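Local coordinates for outer membrane porin protein 32 (Delftia acidovorans, PDB 2FGQ) that forms anion-selective channels across the bacterial outer membrane as a homotrimer and here holds D-malate in its pore, at residues Q99-Y104 with E205-A210; G113-F118 with L222-K227; G147-F152 with Y175-N180. All coordinates share one frame; numbering follows the deposited sequence.

Contact 1 (Q99-Y104 with E205-A210). With MLT (D-malate), chain H.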
loop_
_atom_site.group_PDB
_atom_site.type_symbol
_atom_site.label_atom_id
_atom_site.label_comp_id
_atom_site.label_asym_id
_atom_site.label_seq_id
_atom_site.Cartn_x
_atom_site.Cartn_y
_atom_site.Cartn_z
ATOM N N GLN A 99 17.510 16.157 -7.837
ATOM C CA GLN A 99 17.804 16.258 -6.412
ATOM C C GLN A 99 18.556 17.552 -6.105
ATOM O O GLN A 99 18.226 18.284 -5.174
ATOM C CB GLN A 99 18.573 15.051 -5.904
ATOM C CG GLN A 99 18.622 15.036 -4.377
ATOM C CD GLN A 99 19.313 13.860 -3.831
ATOM O OE1 GLN A 99 18.670 12.898 -3.425
ATOM N NE2 GLN A 99 20.637 13.926 -3.776
ATOM N N LYS A 100 19.538 17.859 -6.929
ATOM C CA LYS A 100 20.360 19.021 -6.649
ATOM C C LYS A 100 19.726 20.308 -7.154
ATOM O O LYS A 100 19.762 21.321 -6.463
ATOM C CB LYS A 100 21.734 18.828 -7.285
ATOM C CG LYS A 100 22.763 19.863 -6.818
ATOM C CD LYS A 100 23.133 19.692 -5.358
ATOM C CE LYS A 100 24.419 20.418 -4.984
ATOM N NZ LYS A 100 24.253 21.847 -5.065
ATOM N N LEU A 101 19.170 20.297 -8.352
ATOM C CA LEU A 101 18.747 21.557 -8.960
ATOM C C LEU A 101 17.381 22.030 -8.422
ATOM O O LEU A 101 17.112 23.228 -8.402
ATOM C CB LEU A 101 18.715 21.467 -10.477
ATOM C CG LEU A 101 20.088 21.625 -11.160
ATOM C CD1 LEU A 101 20.537 23.075 -11.049
ATOM C CD2 LEU A 101 21.141 20.696 -10.650
ATOM N N THR A 102 16.516 21.128 -7.964
ATOM C CA THR A 102 15.253 21.591 -7.387
ATOM C C THR A 102 15.484 22.346 -6.066
ATOM O O THR A 102 14.607 23.044 -5.623
ATOM C CB THR A 102 14.203 20.462 -7.144
ATOM O OG1 THR A 102 14.749 19.417 -6.343
ATOM C CG2 THR A 102 13.783 19.839 -8.429
ATOM N N SER A 103 16.663 22.218 -5.465
ATOM C CA SER A 103 16.986 22.968 -4.244
ATOM C C SER A 103 16.956 24.511 -4.442
ATOM O O SER A 103 16.819 25.253 -3.460
ATOM C CB SER A 103 18.337 22.520 -3.672
ATOM O OG SER A 103 19.409 23.110 -4.432
ATOM N N TYR A 104 17.029 24.988 -5.680
ATOM C CA TYR A 104 16.989 26.419 -5.997
ATOM C C TYR A 104 15.569 26.999 -6.106
ATOM O O TYR A 104 15.383 28.206 -6.186
ATOM C CB TYR A 104 17.783 26.699 -7.281
ATOM C CG TYR A 104 19.212 26.312 -7.117
ATOM C CD1 TYR A 104 20.070 27.115 -6.389
ATOM C CD2 TYR A 104 19.698 25.111 -7.624
ATOM C CE1 TYR A 104 21.349 26.739 -6.167
ATOM C CE2 TYR A 104 20.990 24.736 -7.441
ATOM C CZ TYR A 104 21.832 25.545 -6.689
ATOM O OH TYR A 104 23.152 25.173 -6.486
ATOM N N GLU A 205 18.344 17.473 -21.051
ATOM C CA GLU A 205 18.074 18.536 -20.096
ATOM C C GLU A 205 19.386 19.098 -19.578
ATOM O O GLU A 205 20.249 18.374 -19.094
ATOM C CB GLU A 205 17.290 17.947 -18.939
ATOM C CG GLU A 205 16.723 18.874 -17.889
ATOM C CD GLU A 205 16.272 18.069 -16.679
ATOM O OE1 GLU A 205 15.039 17.829 -16.576
ATOM O OE2 GLU A 205 17.162 17.643 -15.868
ATOM N N ILE A 206 19.520 20.410 -19.675
ATOM C CA ILE A 206 20.644 21.128 -19.104
ATOM C C ILE A 206 20.071 22.168 -18.148
ATOM O O ILE A 206 19.145 22.910 -18.498
ATOM C CB ILE A 206 21.532 21.745 -20.192
ATOM C CG1 ILE A 206 22.706 22.474 -19.537
ATOM C CG2 ILE A 206 20.767 22.723 -20.992
ATOM C CD1 ILE A 206 23.815 22.825 -20.470
ATOM N N THR A 207 20.613 22.224 -16.946
ATOM C CA THR A 207 20.072 23.058 -15.884
ATOM C C THR A 207 21.190 23.766 -15.127
ATOM O O THR A 207 22.185 23.146 -14.778
ATOM C CB THR A 207 19.281 22.200 -14.873
ATOM O OG1 THR A 207 18.394 21.325 -15.563
ATOM C CG2 THR A 207 18.393 23.078 -14.003
ATOM N N LEU A 208 21.049 25.073 -14.917
ATOM C CA LEU A 208 21.993 25.859 -14.144
ATOM C C LEU A 208 21.257 26.553 -13.023
ATOM O O LEU A 208 20.267 27.190 -13.280
ATOM C CB LEU A 208 22.678 26.884 -15.074
ATOM C CG LEU A 208 23.747 27.751 -14.424
ATOM C CD1 LEU A 208 24.957 26.955 -14.024
ATOM C CD2 LEU A 208 24.150 28.903 -15.371
ATOM N N GLY A 209 21.733 26.435 -11.785
ATOM C CA GLY A 209 21.088 27.102 -10.673
ATOM C C GLY A 209 22.123 27.756 -9.779
ATOM O O GLY A 209 23.258 27.306 -9.713
ATOM N N ALA A 210 21.722 28.834 -9.114
ATOM C CA ALA A 210 22.596 29.513 -8.142
ATOM C C ALA A 210 21.765 30.207 -7.101
ATOM O O ALA A 210 20.637 30.622 -7.375
ATOM C CB ALA A 210 23.506 30.519 -8.824
HETATM C C1 MLT H . 9.729 15.844 -3.992
HETATM O O1 MLT H . 8.759 16.463 -3.307
HETATM O O2 MLT H . 10.824 15.439 -3.417
HETATM C C2 MLT H . 9.683 15.623 -5.459
HETATM O O3 MLT H . 8.380 15.302 -5.872
HETATM C C3 MLT H . 10.275 16.846 -6.144
HETATM C C4 MLT H . 11.563 17.163 -5.413
HETATM O O4 MLT H . 11.712 17.028 -4.115
HETATM O O5 MLT H . 12.596 17.574 -6.036
#
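Y104 lays one face of its ring on the backbone of G209 and A210. The CA of G209 makes a CH-pi contact 4.0 Å from the centroid of the Y104 ring and only 14° off its normal; A210 N comes over the same face, nearer the rim. Glycine suits this place because a CB on G209 would run into CD2 of Y104. The opposite face of the ring is touched near its rim by S103 OG. One helical turn earlier, L101 lies alongside T207, the two side chains running in opposite directions, with L101 CG 3.6 Å from T207 CG2, while CD1 of L101 reaches on to G209 N at 3.6 Å. T207 serves two environments: with CG2 anti to the backbone N, the methyl meets the leucine and the hydroxyl is left to bond Q224 on the next strand. The contact belongs to the plan of a general porin, in which the long loop between strands 86-90 and 137-141 folds into the barrel and narrows the channel. The T207 side chain points inward, and the bare G209 beside it takes the ring of Y104, whereas I206 and L208 lie on the outer surface. Further out, the OH of Y104 bonds the hydroxyls of S184 and S186, so the phenol anchors the loop to a second strand. The turn itself is tied by S103 OG to K100 O at 2.7 Å and by Y104 N to L101 O at 3.2 Å. This winding turns T102 away from the wall toward the pore, where its OG1 lies 2.9 Å from O5 of malate; the proton may instead go to S98 O. T36, R75 and R133 also bond the malate, the two arginines probably balancing its negative charge.

Contact 2 (G113-F118 with L222-K227)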
loop_
_atom_site.group_PDB
_atom_site.type_symbol
_atom_site.label_atom_id
_atom_site.label_comp_id
_atom_site.label_asym_id
_atom_site.label_seq_id
_atom_site.Cartn_x
_atom_site.Cartn_y
_atom_site.Cartn_z
ATOM N N GLY A 113 3.030 27.174 -6.320
ATOM C CA GLY A 113 4.081 28.128 -6.602
ATOM C C GLY A 113 5.307 27.702 -7.371
ATOM O O GLY A 113 6.073 28.578 -7.699
ATOM N N PRO A 114 5.588 26.418 -7.597
ATOM C CA PRO A 114 6.971 26.045 -7.824
ATOM C C PRO A 114 7.366 26.205 -9.278
ATOM O O PRO A 114 6.553 26.381 -10.175
ATOM C CB PRO A 114 7.015 24.577 -7.420
ATOM C CG PRO A 114 5.744 24.072 -7.875
ATOM C CD PRO A 114 4.719 25.231 -7.652
ATOM N N PHE A 115 8.651 26.122 -9.468
ATOM C CA PHE A 115 9.233 26.039 -10.809
ATOM C C PHE A 115 8.692 24.812 -11.517
ATOM O O PHE A 115 8.663 23.708 -10.929
ATOM C CB PHE A 115 10.727 25.900 -10.650
ATOM C CG PHE A 115 11.493 25.868 -11.935
ATOM C CD1 PHE A 115 11.432 26.940 -12.812
ATOM C CD2 PHE A 115 12.262 24.796 -12.244
ATOM C CE1 PHE A 115 12.197 26.925 -14.006
ATOM C CE2 PHE A 115 13.026 24.769 -13.422
ATOM C CZ PHE A 115 12.967 25.835 -14.296
ATOM N N MET A 116 8.278 24.983 -12.769
ATOM C CA MET A 116 7.656 23.879 -13.541
ATOM C C MET A 116 8.598 23.260 -14.567
ATOM O O MET A 116 8.152 22.508 -15.419
ATOM C CB MET A 116 6.433 24.398 -14.322
ATOM C CG MET A 116 5.361 24.978 -13.516
ATOM S SD MET A 116 4.013 25.617 -14.671
ATOM C CE MET A 116 3.798 24.351 -15.761
ATOM N N GLY A 117 9.876 23.635 -14.570
ATOM C CA GLY A 117 10.792 23.119 -15.589
ATOM C C GLY A 117 10.854 21.584 -15.682
ATOM O O GLY A 117 10.941 21.010 -16.775
ATOM N N PHE A 118 10.830 20.927 -14.523
ATOM C CA PHE A 118 10.862 19.444 -14.469
ATOM C C PHE A 118 9.451 18.949 -14.695
ATOM O O PHE A 118 8.743 18.577 -13.740
ATOM C CB PHE A 118 11.453 18.916 -13.159
ATOM C CG PHE A 118 12.890 19.272 -12.940
ATOM C CD1 PHE A 118 13.870 18.440 -13.427
ATOM C CD2 PHE A 118 13.267 20.394 -12.213
ATOM C CE1 PHE A 118 15.203 18.691 -13.211
ATOM C CE2 PHE A 118 14.657 20.706 -12.042
ATOM C CZ PHE A 118 15.601 19.827 -12.527
ATOM N N LEU A 222 17.336 29.910 -11.516
ATOM C CA LEU A 222 17.450 28.618 -12.219
ATOM C C LEU A 222 17.196 28.951 -13.705
ATOM O O LEU A 222 16.281 29.719 -14.025
ATOM C CB LEU A 222 16.364 27.643 -11.750
ATOM C CG LEU A 222 16.534 26.534 -10.687
ATOM C CD1 LEU A 222 15.204 25.878 -10.349
ATOM C CD2 LEU A 222 17.498 25.427 -11.110
ATOM N N LEU A 223 17.993 28.361 -14.585
ATOM C CA LEU A 223 17.762 28.338 -16.031
ATOM C C LEU A 223 17.794 26.886 -16.480
ATOM O O LEU A 223 18.639 26.124 -16.037
ATOM C CB LEU A 223 18.899 29.053 -16.753
ATOM C CG LEU A 223 19.221 30.452 -16.289
ATOM C CD1 LEU A 223 20.553 30.837 -16.861
ATOM C CD2 LEU A 223 18.102 31.374 -16.767
ATOM N N GLN A 224 16.923 26.515 -17.406
ATOM C CA GLN A 224 16.881 25.160 -17.875
ATOM C C GLN A 224 16.418 25.096 -19.310
ATOM O O GLN A 224 15.486 25.804 -19.690
ATOM C CB GLN A 224 15.895 24.318 -17.032
ATOM C CG GLN A 224 15.938 22.827 -17.304
ATOM C CD GLN A 224 15.007 22.069 -16.372
ATOM O OE1 GLN A 224 15.470 21.241 -15.540
ATOM N NE2 GLN A 224 13.710 22.349 -16.468
ATOM N N GLN A 225 17.075 24.250 -20.095
ATOM C CA GLN A 225 16.586 23.888 -21.426
ATOM C C GLN A 225 16.313 22.412 -21.448
ATOM O O GLN A 225 17.188 21.615 -21.112
ATOM C CB GLN A 225 17.573 24.243 -22.533
ATOM C CG GLN A 225 17.034 23.883 -23.886
ATOM C CD GLN A 225 17.907 24.386 -25.012
ATOM O OE1 GLN A 225 18.746 23.648 -25.509
ATOM N NE2 GLN A 225 17.748 25.649 -25.387
ATOM N N THR A 226 15.075 22.066 -21.822
ATOM C CA THR A 226 14.667 20.679 -21.966
ATOM C C THR A 226 14.288 20.465 -23.420
ATOM O O THR A 226 13.420 21.169 -23.946
ATOM C CB THR A 226 13.462 20.447 -21.100
ATOM O OG1 THR A 226 13.802 20.776 -19.748
ATOM C CG2 THR A 226 13.121 18.967 -21.083
ATOM N N LYS A 227 14.934 19.510 -24.069
ATOM C CA LYS A 227 14.661 19.231 -25.474
ATOM C C LYS A 227 14.284 17.763 -25.627
ATOM O O LYS A 227 15.082 16.891 -25.289
ATOM C CB LYS A 227 15.927 19.519 -26.301
ATOM C CG LYS A 227 15.784 19.370 -27.795
ATOM C CD LYS A 227 16.958 19.984 -28.634
ATOM C CE LYS A 227 18.160 20.365 -27.830
ATOM N NZ LYS A 227 19.422 20.426 -28.734
HETATM O O HOH W 1 13.026 19.312 -17.578
#
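A chi1 of -177° swings the F115 ring away from its own backbone N and over to L222, and Q224, with chi1 of -171° and a chain extended beyond CG, carries its amide from the strand to G117 and F118. Residues 113-118 are part of the porin loop folded into the pore; residues 222-227 belong to strand 218-230 of the barrel wall, and the loop rests against their inward side chains. CD1 of L222 lies over a face of F115, 4.1 Å from the ring centroid, a CH-pi contact between two apolar groups suited to a buried place. The Q224 amide stands at 78° to the F118 ring, with OE1 over its face and 3.3 Å from CZ of F118; the same oxygen accepts a hydrogen bond from T207. With a leucine in place of F118, the flat surface under Q224 OE1 would be lost, and a gap would probably open toward L101 and E205. G117 must be small, since a CB would collide with Q224 NE2. Its N sits over the centre of the F115 ring. Its carbonyl is bonded by W121 NE1 and by a water, which donates to G117 O at 2.8 Å and lies 2.7 Å from T226 OG1.

Contact 3 (G147-F152 with Y175-N180)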
loop_
_atom_site.group_PDB
_atom_site.type_symbol
_atom_site.label_atom_id
_atom_site.label_comp_id
_atom_site.label_asym_id
_atom_site.label_seq_id
_atom_site.Cartn_x
_atom_site.Cartn_y
_atom_site.Cartn_z
ATOM N N GLY A 147 34.046 22.904 -0.814
ATOM C CA GLY A 147 32.851 23.417 -1.459
ATOM C C GLY A 147 32.406 22.630 -2.688
ATOM O O GLY A 147 31.226 22.607 -3.028
ATOM N N PHE A 148 33.335 21.980 -3.366
ATOM C CA PHE A 148 33.042 21.285 -4.612
ATOM C C PHE A 148 32.426 19.936 -4.345
ATOM O O PHE A 148 32.888 19.186 -3.496
ATOM C CB PHE A 148 34.293 21.163 -5.488
ATOM C CG PHE A 148 34.805 22.491 -5.956
ATOM C CD1 PHE A 148 34.187 23.153 -7.003
ATOM C CD2 PHE A 148 35.850 23.111 -5.291
ATOM C CE1 PHE A 148 34.616 24.412 -7.413
ATOM C CE2 PHE A 148 36.288 24.367 -5.701
ATOM C CZ PHE A 148 35.659 25.010 -6.762
ATOM N N ASN A 149 31.400 19.625 -5.133
ATOM C CA ASN A 149 30.685 18.367 -4.932
ATOM C C ASN A 149 30.020 17.974 -6.241
ATOM O O ASN A 149 29.731 18.813 -7.068
ATOM C CB ASN A 149 29.657 18.468 -3.782
ATOM C CG ASN A 149 28.572 19.514 -4.020
ATOM O OD1 ASN A 149 27.419 19.167 -4.380
ATOM N ND2 ASN A 149 28.892 20.796 -3.773
ATOM N N ALA A 150 29.781 16.681 -6.412
ATOM C CA ALA A 150 29.191 16.187 -7.658
ATOM C C ALA A 150 28.337 14.963 -7.404
ATOM O O ALA A 150 28.457 14.296 -6.385
ATOM C CB ALA A 150 30.260 15.845 -8.680
ATOM N N GLY A 151 27.474 14.684 -8.364
ATOM C CA GLY A 151 26.600 13.522 -8.301
ATOM C C GLY A 151 26.364 12.970 -9.697
ATOM O O GLY A 151 26.371 13.726 -10.684
ATOM N N PHE A 152 26.225 11.641 -9.783
ATOM C CA PHE A 152 26.129 10.944 -11.043
ATOM C C PHE A 152 25.146 9.785 -10.907
ATOM O O PHE A 152 25.104 9.131 -9.889
ATOM C CB PHE A 152 27.480 10.353 -11.431
ATOM C CG PHE A 152 28.602 11.326 -11.375
ATOM C CD1 PHE A 152 28.904 12.105 -12.473
ATOM C CD2 PHE A 152 29.351 11.463 -10.211
ATOM C CE1 PHE A 152 29.942 13.030 -12.401
ATOM C CE2 PHE A 152 30.388 12.363 -10.139
ATOM C CZ PHE A 152 30.666 13.146 -11.234
ATOM N N TYR A 175 25.696 16.119 -12.067
ATOM C CA TYR A 175 25.940 17.527 -11.835
ATOM C C TYR A 175 27.298 17.740 -11.196
ATOM O O TYR A 175 27.867 16.864 -10.572
ATOM C CB TYR A 175 24.869 18.152 -10.928
ATOM C CG TYR A 175 24.865 17.647 -9.518
ATOM C CD1 TYR A 175 25.715 18.180 -8.528
ATOM C CD2 TYR A 175 23.989 16.634 -9.160
ATOM C CE1 TYR A 175 25.692 17.672 -7.221
ATOM C CE2 TYR A 175 23.949 16.147 -7.904
ATOM C CZ TYR A 175 24.799 16.623 -6.935
ATOM O OH TYR A 175 24.658 16.109 -5.669
ATOM N N VAL A 176 27.797 18.947 -11.401
ATOM C CA VAL A 176 28.882 19.506 -10.613
ATOM C C VAL A 176 28.366 20.762 -9.909
ATOM O O VAL A 176 27.503 21.480 -10.421
ATOM C CB VAL A 176 30.116 19.825 -11.494
ATOM C CG1 VAL A 176 30.720 18.548 -12.027
ATOM C CG2 VAL A 176 29.811 20.822 -12.610
ATOM N N ALA A 177 28.884 21.011 -8.717
ATOM C CA ALA A 177 28.407 22.090 -7.889
ATOM C C ALA A 177 29.471 22.614 -6.939
ATOM O O ALA A 177 30.508 21.964 -6.706
ATOM C CB ALA A 177 27.227 21.648 -7.096
ATOM N N TYR A 178 29.196 23.811 -6.456
ATOM C CA TYR A 178 29.953 24.459 -5.392
ATOM C C TYR A 178 28.936 24.877 -4.323
ATOM O O TYR A 178 27.982 25.603 -4.626
ATOM C CB TYR A 178 30.719 25.668 -5.951
ATOM C CG TYR A 178 31.509 26.357 -4.868
ATOM C CD1 TYR A 178 32.756 25.903 -4.497
ATOM C CD2 TYR A 178 30.976 27.413 -4.178
ATOM C CE1 TYR A 178 33.476 26.514 -3.452
ATOM C CE2 TYR A 178 31.667 28.011 -3.120
ATOM C CZ TYR A 178 32.924 27.575 -2.775
ATOM O OH TYR A 178 33.587 28.186 -1.723
ATOM N N ASP A 179 29.158 24.443 -3.083
ATOM C CA ASP A 179 28.299 24.755 -1.956
ATOM C C ASP A 179 29.175 25.009 -0.759
ATOM O O ASP A 179 29.846 24.092 -0.288
ATOM C CB ASP A 179 27.399 23.559 -1.647
ATOM C CG ASP A 179 26.325 23.408 -2.658
ATOM O OD1 ASP A 179 26.537 22.648 -3.631
ATOM O OD2 ASP A 179 25.249 24.049 -2.562
ATOM N N ASN A 180 29.157 26.239 -0.267
ATOM C CA ASN A 180 29.942 26.596 0.909
ATOM C C ASN A 180 29.142 27.025 2.143
ATOM O O ASN A 180 29.731 27.515 3.116
ATOM C CB ASN A 180 31.005 27.636 0.514
ATOM C CG ASN A 180 30.428 29.019 0.282
ATOM O OD1 ASN A 180 29.217 29.245 0.469
ATOM N ND2 ASN A 180 31.294 29.968 -0.122
HETATM O O HOH W 2 26.085 17.019 -3.704
#
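The carbonyl oxygen of G147 is gripped by two donors from opposite faces of its plane: D179 N at 2.8 Å, across the strand pair, and the side-chain ND2 of N149 at 3.0 Å. N149 can curl back in this way because chi1 of 61° sets its CG between the backbone N and the carbonyl carbon. Both ends of its amide are engaged. ND2 also gives a nearly straight bond, 3.0 Å long, to the anti lone pair of D179 OD1, and N149 OD1 accepts a hydrogen bond from a water 2.6 Å away that also bonds Y175 OH. An asparagine, donor and acceptor at once, fits such a place well. Strands 148-155 and 171-179 are antiparallel neighbours in the barrel, with N149/A177 and G151/Y175 as hydrogen-bonded pairs. In the second pair Y175 folds its ring over G151, whose CA lies 4.0 Å from the ring centroid in a CH-pi contact and whose N sits over the ring centre. This is the aromatic rescue of glycine; a CB on G151 would clash with Y175 CE2. Residues F148 and Y178 point to the other side of the sheet, where the edge of Y178 meets the face of F148, centroids 5.1 Å apart and planes at 66°. At G147 the backbone, with phi of 98°, would press a CB against the carbonyl oxygen of the residue before, and a CB would also strike Y178 CE1. The carboxylate of D179 has further partners in K100, by a salt bridge, and S184. With an ammonium, an amide and a hydroxyl around it, D179 probably stays ionised. The pore side of the pair thus carries fixed polar groups, while the other face, with F148, Y178, A150 and V176, is mostly apolar and aromatic, consistent with a place at the membrane surface.

Overall arrangement
Contacts 1 and 2 are buried inside the barrel and fasten successive parts of one pore loop to adjacent strands, 199-213 and 218-230. They meet directly where T207 OG1 and Q224 OE1 lie 2.9 Å apart, probably hydrogen-bonded. Neither has a clear direct hydrogen bond between its own segments: rings, methyls and glycines pack in both, joined in contact 2 by the amide of Q224 and a bridging water. Contact 3 is different, a strand pairing within the wall, only partly buried and rich in backbone bonds. It joins contact 1 through K100, whose NZ is 2.8 Å from D179 OD1 in a salt bridge. Contacts 2 and 3 do not touch, their nearest atoms being about 10 Å apart.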